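Local structure of GCN5-related N-acetyltransferase (Kribbella flavida, 4MY0) at residues I13-V24 with G59-R67; E197-F205 with V215-D226. The protein binds acetyl-CoA and probably transfers its acetyl group to an amino group of an acceptor, perhaps an aminoglycoside. All coordinates share one frame; numbering follows the deposited sequence. Where two conformers were deposited one is given.

Overall arrangement
Contacts 1 and 2 follow one another along the chain and belong to two different GNAT acetyltransferase regions, 9-137 and 186-284. Their centres are 32 Å apart, and their nearest atoms stay about 11 Å from each other. Contact 1 sets helix 18-26 on strand 61-75; the side chain of V24 is about 6 Å from that of R95, an acetyl-CoA-binding residue, and about 7 Å from the bound coenzyme A-like ligand AC8. Contact 2 joins the end of helix 192-200 and F205 to a beta hairpin; the W218 side chain lies about 7 Å from a bound acetyl-CoA. W218 NE1 also hydrogen-bonds to the backbone O of A26 of the third subunit, ending that subunit's helix 18-26.

Contact 1: residues I13-V24 with G59-R67; sequences ITETQLDDVLRV and GDEVVAAAR
V62 of strand 61-75 packs against D20, V21 and V24 of helix 18-26, the helix that follows the first strand of the GNAT fold and covers one face of its sheet. The axes of segments 18-24 and 61-67 approach to 8.0 Å and cross at -59°, and V62 fills the join with both methyls. CG2 lies against the start of the helix, 3.9 Å from D20 CB and 3.8 Å from Q17 NE2, with I13 CD1 a little farther off. CG1 turns to V21, meeting its CG2 at 4.1 Å. V24 packs over the strand backbone: its CG2 is 3.7 Å from V62 O, while CG1, anti to the backbone N (chi1 -178°), extends toward V63 O. One turn back, V21 rests on A65, CG1 to CB 3.8 Å. At V63 and A64, both opposite V56, the strand has a classic beta bulge; V63 points away from this helix and touches V99 of helix 99-113. At the end of the contact that faces R162 of the second subunit, R23 bends back at chi2 and chi3 between two acids that would otherwise probably repel each other. Its NH2 forms a close salt bridge with D20 OD1 at 2.7 Å, whose hydrogen bond is bent and weak, and a looser one with E61 OE2 at 3.5 Å, the guanidinium and E61 carboxylate planes lying 72° apart.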
loop_
_atom_site.group_PDB
_atom_site.type_symbol
_atom_site.label_atom_id
_atom_site.label_comp_id
_atom_site.label_asym_id
_atom_site.label_seq_id
_atom_site.Cartn_x
_atom_site.Cartn_y
_atom_site.Cartn_z
ATOM N N ILE C 13 2.466 -40.548 -19.402
ATOM C CA ILE C 13 1.117 -40.156 -18.993
ATOM C C ILE C 13 0.160 -40.400 -20.147
ATOM O O ILE C 13 0.452 -40.024 -21.289
ATOM C CB ILE C 13 1.066 -38.663 -18.568
ATOM C CG1 ILE C 13 1.786 -38.463 -17.235
ATOM C CG2 ILE C 13 -0.378 -38.174 -18.451
ATOM C CD1 ILE C 13 1.096 -39.170 -16.068
ATOM N N THR C 14 -0.965 -41.052 -19.867
ATOM C CA THR C 14 -2.003 -41.249 -20.876
ATOM C C THR C 14 -3.141 -40.241 -20.712
ATOM O O THR C 14 -3.231 -39.551 -19.695
ATOM C CB THR C 14 -2.591 -42.664 -20.802
ATOM O OG1 THR C 14 -3.167 -42.868 -19.504
ATOM C CG2 THR C 14 -1.503 -43.701 -21.040
ATOM N N GLU C 15 -4.018 -40.186 -21.711
ATOM C CA GLU C 15 -5.135 -39.246 -21.728
ATOM C C GLU C 15 -6.083 -39.423 -20.540
ATOM O O GLU C 15 -6.612 -38.446 -20.005
ATOM C CB GLU C 15 -5.898 -39.372 -23.052
ATOM C CG GLU C 15 -7.070 -38.410 -23.197
ATOM C CD GLU C 15 -7.431 -38.127 -24.649
ATOM O OE1 GLU C 15 -6.835 -38.752 -25.554
ATOM O OE2 GLU C 15 -8.309 -37.270 -24.883
ATOM N N THR C 16 -6.279 -40.667 -20.111
ATOM C CA THR C 16 -7.174 -40.955 -18.992
ATOM C C THR C 16 -6.555 -40.602 -17.629
ATOM O O THR C 16 -7.257 -40.558 -16.623
ATOM C CB THR C 16 -7.613 -42.436 -18.982
ATOM O OG1 THR C 16 -6.459 -43.275 -18.844
ATOM C CG2 THR C 16 -8.344 -42.795 -20.269
ATOM N N GLN C 17 -5.247 -40.366 -17.595
ATOM C CA GLN C 17 -4.574 -39.979 -16.354
ATOM C C GLN C 17 -4.514 -38.459 -16.165
ATOM O O GLN C 17 -3.958 -37.986 -15.173
ATOM C CB GLN C 17 -3.145 -40.540 -16.306
ATOM C CG GLN C 17 -3.054 -42.068 -16.149
ATOM C CD GLN C 17 -1.617 -42.572 -16.220
ATOM O OE1 GLN C 17 -0.859 -42.209 -17.126
ATOM N NE2 GLN C 17 -1.238 -43.411 -15.265
ATOM N N LEU C 18 -5.067 -37.697 -17.107
ATOM C CA LEU C 18 -4.953 -36.239 -17.057
ATOM C C LEU C 18 -5.703 -35.643 -15.855
ATOM O O LEU C 18 -5.215 -34.703 -15.209
ATOM C CB LEU C 18 -5.399 -35.602 -18.380
ATOM C CG LEU C 18 -4.439 -35.818 -19.556
ATOM C CD1 LEU C 18 -4.939 -35.124 -20.817
ATOM C CD2 LEU C 18 -3.027 -35.359 -19.200
ATOM N N ASP C 19 -6.871 -36.204 -15.542
ATOM C CA ASP C 19 -7.620 -35.782 -14.357
ATOM C C ASP C 19 -6.770 -35.941 -13.094
ATOM O O ASP C 19 -6.776 -35.074 -12.210
ATOM C CB ASP C 19 -8.918 -36.579 -14.231
ATOM C CG ASP C 19 -9.930 -36.211 -15.292
ATOM O OD1 ASP C 19 -9.977 -35.025 -15.674
ATOM O OD2 ASP C 19 -10.679 -37.107 -15.744
ATOM N N ASP C 20 -6.024 -37.040 -13.027
ATOM C CA ASP C 20 -5.109 -37.277 -11.908
ATOM C C ASP C 20 -3.939 -36.287 -11.893
ATOM O O ASP C 20 -3.549 -35.792 -10.824
ATOM C CB ASP C 20 -4.599 -38.720 -11.925
ATOM C CG ASP C 20 -5.721 -39.733 -11.755
ATOM O OD1 ASP C 20 -6.089 -40.011 -10.592
ATOM O OD2 ASP C 20 -6.238 -40.242 -12.780
ATOM N N VAL C 21 -3.374 -35.995 -13.064
ATOM C CA VAL C 21 -2.311 -34.991 -13.131
ATOM C C VAL C 21 -2.848 -33.648 -12.642
ATOM O O VAL C 21 -2.168 -32.937 -11.904
ATOM C CB VAL C 21 -1.743 -34.855 -14.549
ATOM C CG1 VAL C 21 -0.782 -33.666 -14.623
ATOM C CG2 VAL C 21 -1.036 -36.153 -14.960
ATOM N N LEU C 22 -4.081 -33.317 -13.034
ATOM C CA LEU C 22 -4.720 -32.084 -12.569
ATOM C C LEU C 22 -4.854 -32.001 -11.045
ATOM O O LEU C 22 -4.717 -30.910 -10.483
ATOM C CB LEU C 22 -6.087 -31.882 -13.223
ATOM C CG LEU C 22 -6.019 -31.361 -14.654
ATOM C CD1 LEU C 22 -7.405 -31.318 -15.262
ATOM C CD2 LEU C 22 -5.375 -29.988 -14.682
ATOM N N ARG C 23 -5.128 -33.133 -10.385
ATOM C CA ARG C 23 -5.156 -33.157 -8.918
ATOM C C ARG C 23 -3.796 -32.785 -8.356
ATOM O O ARG C 23 -3.696 -31.957 -7.451
ATOM C CB ARG C 23 -5.554 -34.534 -8.372
ATOM C CG ARG C 23 -5.714 -34.544 -6.829
ATOM C CD ARG C 23 -5.253 -35.850 -6.167
ATOM N NE ARG C 23 -5.859 -37.016 -6.807
ATOM C CZ ARG C 23 -5.188 -37.908 -7.532
ATOM N NH1 ARG C 23 -3.876 -37.795 -7.689
ATOM N NH2 ARG C 23 -5.830 -38.929 -8.085
ATOM N N VAL C 24 -2.743 -33.403 -8.884
ATOM C CA VAL C 24 -1.399 -33.116 -8.401
ATOM C C VAL C 24 -1.030 -31.655 -8.687
ATOM O O VAL C 24 -0.388 -30.987 -7.876
ATOM C CB VAL C 24 -0.357 -34.057 -9.034
ATOM C CG1 VAL C 24 1.038 -33.772 -8.461
ATOM C CG2 VAL C 24 -0.739 -35.497 -8.797
ATOM N N GLY C 59 1.865 -47.637 -7.680
ATOM C CA GLY C 59 0.768 -48.522 -8.022
ATOM C C GLY C 59 0.154 -47.969 -9.293
ATOM O O GLY C 59 0.848 -47.846 -10.307
ATOM N N ASP C 60 -1.129 -47.612 -9.241
ATOM C CA ASP C 60 -1.761 -46.910 -10.360
ATOM C C ASP C 60 -2.209 -45.480 -10.007
ATOM O O ASP C 60 -3.040 -44.890 -10.698
ATOM C CB ASP C 60 -2.915 -47.730 -10.959
ATOM C CG ASP C 60 -3.893 -48.219 -9.911
ATOM O OD1 ASP C 60 -4.731 -47.407 -9.462
ATOM O OD2 ASP C 60 -3.829 -49.417 -9.548
ATOM N N GLU C 61 -1.650 -44.918 -8.941
ATOM C CA GLU C 61 -1.916 -43.521 -8.608
ATOM C C GLU C 61 -0.816 -42.609 -9.176
ATOM O O GLU C 61 0.378 -42.856 -8.955
ATOM C CB GLU C 61 -2.000 -43.344 -7.092
ATOM C CG GLU C 61 -3.048 -42.347 -6.642
ATOM C CD GLU C 61 -4.456 -42.931 -6.670
ATOM O OE1 GLU C 61 -4.690 -43.968 -6.009
ATOM O OE2 GLU C 61 -5.326 -42.353 -7.356
ATOM N N VAL C 62 -1.210 -41.564 -9.908
ATOM C CA VAL C 62 -0.247 -40.586 -10.427
ATOM C C VAL C 62 0.267 -39.743 -9.265
ATOM O O VAL C 62 -0.501 -39.183 -8.505
ATOM C CB VAL C 62 -0.852 -39.678 -11.520
ATOM C CG1 VAL C 62 0.111 -38.537 -11.856
ATOM C CG2 VAL C 62 -1.186 -40.483 -12.782
ATOM N N VAL C 63 1.578 -39.655 -9.129
ATOM C CA VAL C 63 2.181 -39.015 -7.962
ATOM C C VAL C 63 3.053 -37.809 -8.392
ATOM O O VAL C 63 3.378 -36.916 -7.592
ATOM C CB VAL C 63 2.947 -40.125 -7.192
ATOM C CG1 VAL C 63 4.216 -39.643 -6.568
ATOM C CG2 VAL C 63 2.010 -40.815 -6.189
ATOM N N ALA C 64 3.399 -37.767 -9.678
ATOM C CA ALA C 64 4.233 -36.681 -10.216
ATOM C C ALA C 64 4.094 -36.589 -11.734
ATOM O O ALA C 64 3.739 -37.574 -12.398
ATOM C CB ALA C 64 5.705 -36.881 -9.823
ATOM N N ALA C 65 4.355 -35.416 -12.296
ATOM C CA ALA C 65 4.210 -35.256 -13.748
ATOM C C ALA C 65 5.015 -34.071 -14.262
ATOM O O ALA C 65 5.275 -33.130 -13.523
ATOM C CB ALA C 65 2.722 -35.107 -14.134
ATOM N N ALA C 66 5.410 -34.131 -15.529
ATOM C CA ALA C 66 6.144 -33.047 -16.174
ATOM C C ALA C 66 5.945 -33.185 -17.660
ATOM O O ALA C 66 5.749 -34.300 -18.169
ATOM C CB ALA C 66 7.625 -33.119 -15.845
ATOM N N ARG C 67 5.974 -32.068 -18.375
ATOM C CA ARG C 67 5.847 -32.141 -19.825
ATOM C C ARG C 67 6.986 -31.424 -20.547
ATOM O O ARG C 67 7.705 -30.604 -19.962
ATOM C CB ARG C 67 4.469 -31.649 -20.296
ATOM C CG ARG C 67 4.176 -30.202 -19.994
ATOM C CD ARG C 67 2.670 -29.910 -20.030
ATOM N NE ARG C 67 2.313 -28.968 -18.972
ATOM C CZ ARG C 67 2.200 -27.653 -19.136
ATOM N NH1 ARG C 67 1.882 -26.893 -18.100
ATOM N NH2 ARG C 67 2.400 -27.092 -20.328
#

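Contact 2: residues E197-F205 with V215-D226; sequences EWLEDEENF and VYNWSDGDLQVD
F205 and Y216 form an antiparallel hydrogen-bonded pair, F205 N to Y216 O at 2.7 Å and Y216 N to F205 O at 2.9 Å, which starts strand 205-209 beside a beta hairpin of the second GNAT region. F205 CB begins the packing as a CH-pi contact over the centre of the Y216 ring, 4.1 Å from its centroid. Y216 brings its ring under CB by holding CG between its own backbone N and carbonyl carbon (chi1 66°). Next along, F205 CG lies near Y216 O, and CD2 comes within 3.8 Å of Y216 CE1; the edge of F205 meets the face of Y216, planes at 87°. Farther out, CE2 is 3.5 Å from W218 NE1, which sits at the F205 ring edge, and CZ borders W218 CD1. E203 O lies over one face of F205, and a water links this oxygen to W218 N. On the other flank, V215 CG1 covers a face of W198 toward its rim. N204 ND2 hydrogen-bonds to W198 O at 2.9 Å, tying the turn back to the helix end, while N204 OD1 takes a weak hydrogen bond from N217 ND2 at 3.2 Å. Y216 also packs on helix 233-244, and strand 252-256 lies beside strand 222-230; W218 NE1 hydrogen-bonds to A26 O of the third subunit, whose R27 packs on F205.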
loop_
_atom_site.group_PDB
_atom_site.type_symbol
_atom_site.label_atom_id
_atom_site.label_comp_id
_atom_site.label_asym_id
_atom_site.label_seq_id
_atom_site.Cartn_x
_atom_site.Cartn_y
_atom_site.Cartn_z
ATOM N N GLU C 197 -2.550 -19.604 -32.979
ATOM C CA GLU C 197 -3.457 -19.598 -31.829
ATOM C C GLU C 197 -3.351 -18.271 -31.091
ATOM O O GLU C 197 -4.350 -17.672 -30.693
ATOM C CB GLU C 197 -3.123 -20.748 -30.863
ATOM C CG GLU C 197 -3.251 -22.152 -31.471
ATOM C CD GLU C 197 -2.971 -23.267 -30.463
ATOM O OE1 GLU C 197 -2.923 -22.979 -29.244
ATOM O OE2 GLU C 197 -2.801 -24.431 -30.896
ATOM N N TRP C 198 -2.113 -17.828 -30.929
ATOM C CA TRP C 198 -1.761 -16.607 -30.226
ATOM C C TRP C 198 -2.386 -15.412 -30.943
ATOM O O TRP C 198 -2.983 -14.548 -30.304
ATOM C CB TRP C 198 -0.228 -16.530 -30.191
ATOM C CG TRP C 198 0.424 -15.364 -29.509
ATOM C CD1 TRP C 198 0.160 -14.875 -28.257
ATOM C CD2 TRP C 198 1.516 -14.581 -30.025
ATOM N NE1 TRP C 198 0.996 -13.815 -27.981
ATOM C CE2 TRP C 198 1.843 -13.619 -29.044
ATOM C CE3 TRP C 198 2.239 -14.593 -31.228
ATOM C CZ2 TRP C 198 2.865 -12.679 -29.228
ATOM C CZ3 TRP C 198 3.256 -13.657 -31.411
ATOM C CH2 TRP C 198 3.557 -12.712 -30.413
ATOM N N LEU C 199 -2.287 -15.394 -32.271
ATOM C CA LEU C 199 -2.806 -14.283 -33.070
ATOM C C LEU C 199 -4.321 -14.343 -33.249
ATOM O O LEU C 199 -4.945 -13.323 -33.530
ATOM C CB LEU C 199 -2.132 -14.239 -34.444
ATOM C CG LEU C 199 -0.622 -13.989 -34.468
ATOM C CD1 LEU C 199 -0.072 -14.080 -35.888
ATOM C CD2 LEU C 199 -0.283 -12.648 -33.843
ATOM N N GLU C 200 -4.915 -15.528 -33.104
ATOM C CA GLU C 200 -6.376 -15.654 -33.223
ATOM C C GLU C 200 -7.099 -15.319 -31.907
ATOM O O GLU C 200 -8.277 -14.988 -31.906
ATOM C CB GLU C 200 -6.782 -17.047 -33.734
ATOM C CG GLU C 200 -8.287 -17.191 -34.002
ATOM C CD GLU C 200 -8.615 -18.262 -35.032
ATOM O OE1 GLU C 200 -7.696 -18.688 -35.763
ATOM O OE2 GLU C 200 -9.794 -18.679 -35.110
ATOM N N ASP C 201 -6.380 -15.407 -30.791
ATOM C CA ASP C 201 -6.914 -15.028 -29.486
ATOM C C ASP C 201 -7.381 -13.560 -29.519
ATOM O O ASP C 201 -6.582 -12.643 -29.753
ATOM C CB ASP C 201 -5.831 -15.251 -28.422
ATOM C CG ASP C 201 -6.331 -15.051 -26.993
ATOM O OD1 ASP C 201 -7.282 -14.268 -26.772
ATOM O OD2 ASP C 201 -5.735 -15.662 -26.079
ATOM N N GLU C 202 -8.676 -13.345 -29.293
ATOM C CA GLU C 202 -9.265 -12.005 -29.357
ATOM C C GLU C 202 -8.702 -11.021 -28.325
ATOM O O GLU C 202 -8.891 -9.815 -28.451
ATOM C CB GLU C 202 -10.791 -12.077 -29.217
ATOM C CG GLU C 202 -11.540 -12.189 -30.539
ATOM C CD GLU C 202 -13.041 -12.374 -30.349
ATOM O OE1 GLU C 202 -13.677 -11.512 -29.699
ATOM O OE2 GLU C 202 -13.582 -13.386 -30.848
ATOM N N GLU C 203 -8.011 -11.537 -27.313
ATOM C CA GLU C 203 -7.432 -10.693 -26.266
ATOM C C GLU C 203 -6.067 -10.153 -26.663
ATOM O O GLU C 203 -5.519 -9.259 -26.009
ATOM C CB GLU C 203 -7.352 -11.460 -24.948
ATOM C CG GLU C 203 -8.707 -12.046 -24.561
ATOM C CD GLU C 203 -8.683 -12.763 -23.231
ATOM O OE1 GLU C 203 -9.778 -13.016 -22.680
ATOM O OE2 GLU C 203 -7.571 -13.079 -22.747
ATOM N N ASN C 204 -5.526 -10.684 -27.752
ATOM C CA ASN C 204 -4.247 -10.207 -28.260
ATOM C C ASN C 204 -4.452 -9.278 -29.438
ATOM O O ASN C 204 -5.245 -9.580 -30.336
ATOM C CB ASN C 204 -3.360 -11.393 -28.636
ATOM C CG ASN C 204 -2.959 -12.200 -27.426
ATOM O OD1 ASN C 204 -2.789 -11.644 -26.331
ATOM N ND2 ASN C 204 -2.837 -13.514 -27.594
ATOM N N PHE C 205 -3.748 -8.147 -29.428
ATOM C CA PHE C 205 -3.906 -7.151 -30.478
ATOM C C PHE C 205 -2.623 -7.140 -31.307
ATOM O O PHE C 205 -1.575 -6.715 -30.820
ATOM C CB PHE C 205 -4.169 -5.761 -29.874
ATOM C CG PHE C 205 -5.238 -5.745 -28.796
ATOM C CD1 PHE C 205 -6.308 -6.643 -28.828
ATOM C CD2 PHE C 205 -5.168 -4.827 -27.752
ATOM C CE1 PHE C 205 -7.285 -6.638 -27.827
ATOM C CE2 PHE C 205 -6.141 -4.805 -26.752
ATOM C CZ PHE C 205 -7.197 -5.717 -26.784
ATOM N N VAL C 215 2.620 -7.261 -31.011
ATOM C CA VAL C 215 1.492 -7.932 -30.387
ATOM C C VAL C 215 1.399 -7.425 -28.961
ATOM O O VAL C 215 2.379 -7.465 -28.216
ATOM C CB VAL C 215 1.666 -9.454 -30.377
ATOM C CG1 VAL C 215 0.417 -10.126 -29.793
ATOM C CG2 VAL C 215 1.936 -9.959 -31.809
ATOM N N TYR C 216 0.231 -6.918 -28.583
ATOM C CA TYR C 216 0.051 -6.422 -27.224
ATOM C C TYR C 216 -1.350 -6.712 -26.695
ATOM O O TYR C 216 -2.210 -7.226 -27.422
ATOM C CB TYR C 216 0.397 -4.931 -27.114
ATOM C CG TYR C 216 -0.517 -3.991 -27.870
ATOM C CD1 TYR C 216 -1.468 -3.229 -27.202
ATOM C CD2 TYR C 216 -0.410 -3.843 -29.245
ATOM C CE1 TYR C 216 -2.289 -2.361 -27.883
ATOM C CE2 TYR C 216 -1.233 -2.977 -29.938
ATOM C CZ TYR C 216 -2.170 -2.239 -29.255
ATOM O OH TYR C 216 -2.973 -1.359 -29.952
ATOM N N ASN C 217 -1.562 -6.419 -25.413
ATOM C CA ASN C 217 -2.845 -6.703 -24.768
ATOM C C ASN C 217 -3.008 -5.877 -23.497
ATOM O O ASN C 217 -2.068 -5.197 -23.068
ATOM C CB ASN C 217 -2.966 -8.198 -24.443
ATOM C CG ASN C 217 -1.689 -8.770 -23.848
ATOM O OD1 ASN C 217 -1.338 -8.479 -22.705
ATOM N ND2 ASN C 217 -0.982 -9.585 -24.630
ATOM N N TRP C 218 -4.195 -5.932 -22.896
ATOM C CA TRP C 218 -4.435 -5.216 -21.646
ATOM C C TRP C 218 -3.829 -5.944 -20.468
ATOM O O TRP C 218 -3.926 -7.167 -20.384
ATOM C CB TRP C 218 -5.931 -5.056 -21.409
ATOM C CG TRP C 218 -6.550 -4.079 -22.356
ATOM C CD1 TRP C 218 -7.263 -4.365 -23.489
ATOM C CD2 TRP C 218 -6.494 -2.650 -22.265
ATOM N NE1 TRP C 218 -7.658 -3.200 -24.094
ATOM C CE2 TRP C 218 -7.205 -2.132 -23.360
ATOM C CE3 TRP C 218 -5.932 -1.760 -21.344
ATOM C CZ2 TRP C 218 -7.356 -0.760 -23.573
ATOM C CZ3 TRP C 218 -6.079 -0.402 -21.553
ATOM C CH2 TRP C 218 -6.779 0.086 -22.666
ATOM N N SER C 219 -3.239 -5.183 -19.547
ATOM C CA SER C 219 -2.760 -5.735 -18.277
ATOM C C SER C 219 -3.204 -4.811 -17.123
ATOM O O SER C 219 -2.530 -3.831 -16.821
ATOM C CB SER C 219 -1.235 -5.883 -18.311
ATOM O OG SER C 219 -0.756 -6.639 -17.216
ATOM N N ASP C 220 -4.354 -5.110 -16.519
ATOM C CA ASP C 220 -4.892 -4.334 -15.389
ATOM C C ASP C 220 -4.906 -2.828 -15.600
ATOM O O ASP C 220 -4.351 -2.087 -14.788
ATOM C CB ASP C 220 -4.101 -4.602 -14.107
ATOM C CG ASP C 220 -4.097 -6.057 -13.720
ATOM O OD1 ASP C 220 -5.168 -6.575 -13.326
ATOM O OD2 ASP C 220 -3.010 -6.670 -13.788
ATOM N N GLY C 221 -5.516 -2.374 -16.681
ATOM C CA GLY C 221 -5.607 -0.946 -16.926
ATOM C C GLY C 221 -4.430 -0.396 -17.709
ATOM O O GLY C 221 -4.516 0.693 -18.284
ATOM N N ASP C 222 -3.319 -1.128 -17.732
ATOM C CA ASP C 222 -2.216 -0.733 -18.607
ATOM C C ASP C 222 -2.129 -1.638 -19.837
ATOM O O ASP C 222 -2.865 -2.622 -19.957
ATOM C CB ASP C 222 -0.898 -0.739 -17.841
ATOM C CG ASP C 222 -0.874 0.304 -16.729
ATOM O OD1 ASP C 222 -1.277 1.475 -16.983
ATOM O OD2 ASP C 222 -0.465 -0.060 -15.603
ATOM N N LEU C 223 -1.218 -1.311 -20.743
ATOM C CA LEU C 223 -0.987 -2.167 -21.899
ATOM C C LEU C 223 0.333 -2.905 -21.709
ATOM O O LEU C 223 1.263 -2.416 -21.034
ATOM C CB LEU C 223 -0.977 -1.348 -23.188
ATOM C CG LEU C 223 -2.304 -0.698 -23.556
ATOM C CD1 LEU C 223 -2.102 0.281 -24.699
ATOM C CD2 LEU C 223 -3.329 -1.752 -23.938
ATOM N N GLN C 224 0.394 -4.101 -22.267
ATOM C CA GLN C 224 1.591 -4.909 -22.169
ATOM C C GLN C 224 1.968 -5.377 -23.572
ATOM O O GLN C 224 1.145 -5.957 -24.281
ATOM C CB GLN C 224 1.336 -6.118 -21.285
ATOM C CG GLN C 224 2.436 -7.156 -21.390
ATOM C CD GLN C 224 2.106 -8.420 -20.641
ATOM O OE1 GLN C 224 1.979 -8.408 -19.421
ATOM N NE2 GLN C 224 1.960 -9.529 -21.370
ATOM N N VAL C 225 3.207 -5.122 -23.964
ATOM C CA VAL C 225 3.700 -5.580 -25.262
ATOM C C VAL C 225 4.346 -6.952 -25.069
ATOM O O VAL C 225 5.281 -7.086 -24.279
ATOM C CB VAL C 225 4.700 -4.569 -25.839
ATOM C CG1 VAL C 225 5.384 -5.124 -27.087
ATOM C CG2 VAL C 225 3.989 -3.244 -26.142
ATOM N N ASP C 226 3.816 -7.975 -25.743
ATOM C CA ASP C 226 4.394 -9.320 -25.678
ATOM C C ASP C 226 5.621 -9.397 -26.573
ATOM O O ASP C 226 6.588 -10.099 -26.272
ATOM C CB ASP C 226 3.395 -10.388 -26.145
ATOM C CG ASP C 226 2.281 -10.645 -25.146
ATOM O OD1 ASP C 226 2.430 -10.288 -23.951
ATOM O OD2 ASP C 226 1.254 -11.231 -25.569
HETATM O O HOH W 1 -6.213 -7.723 -23.874
#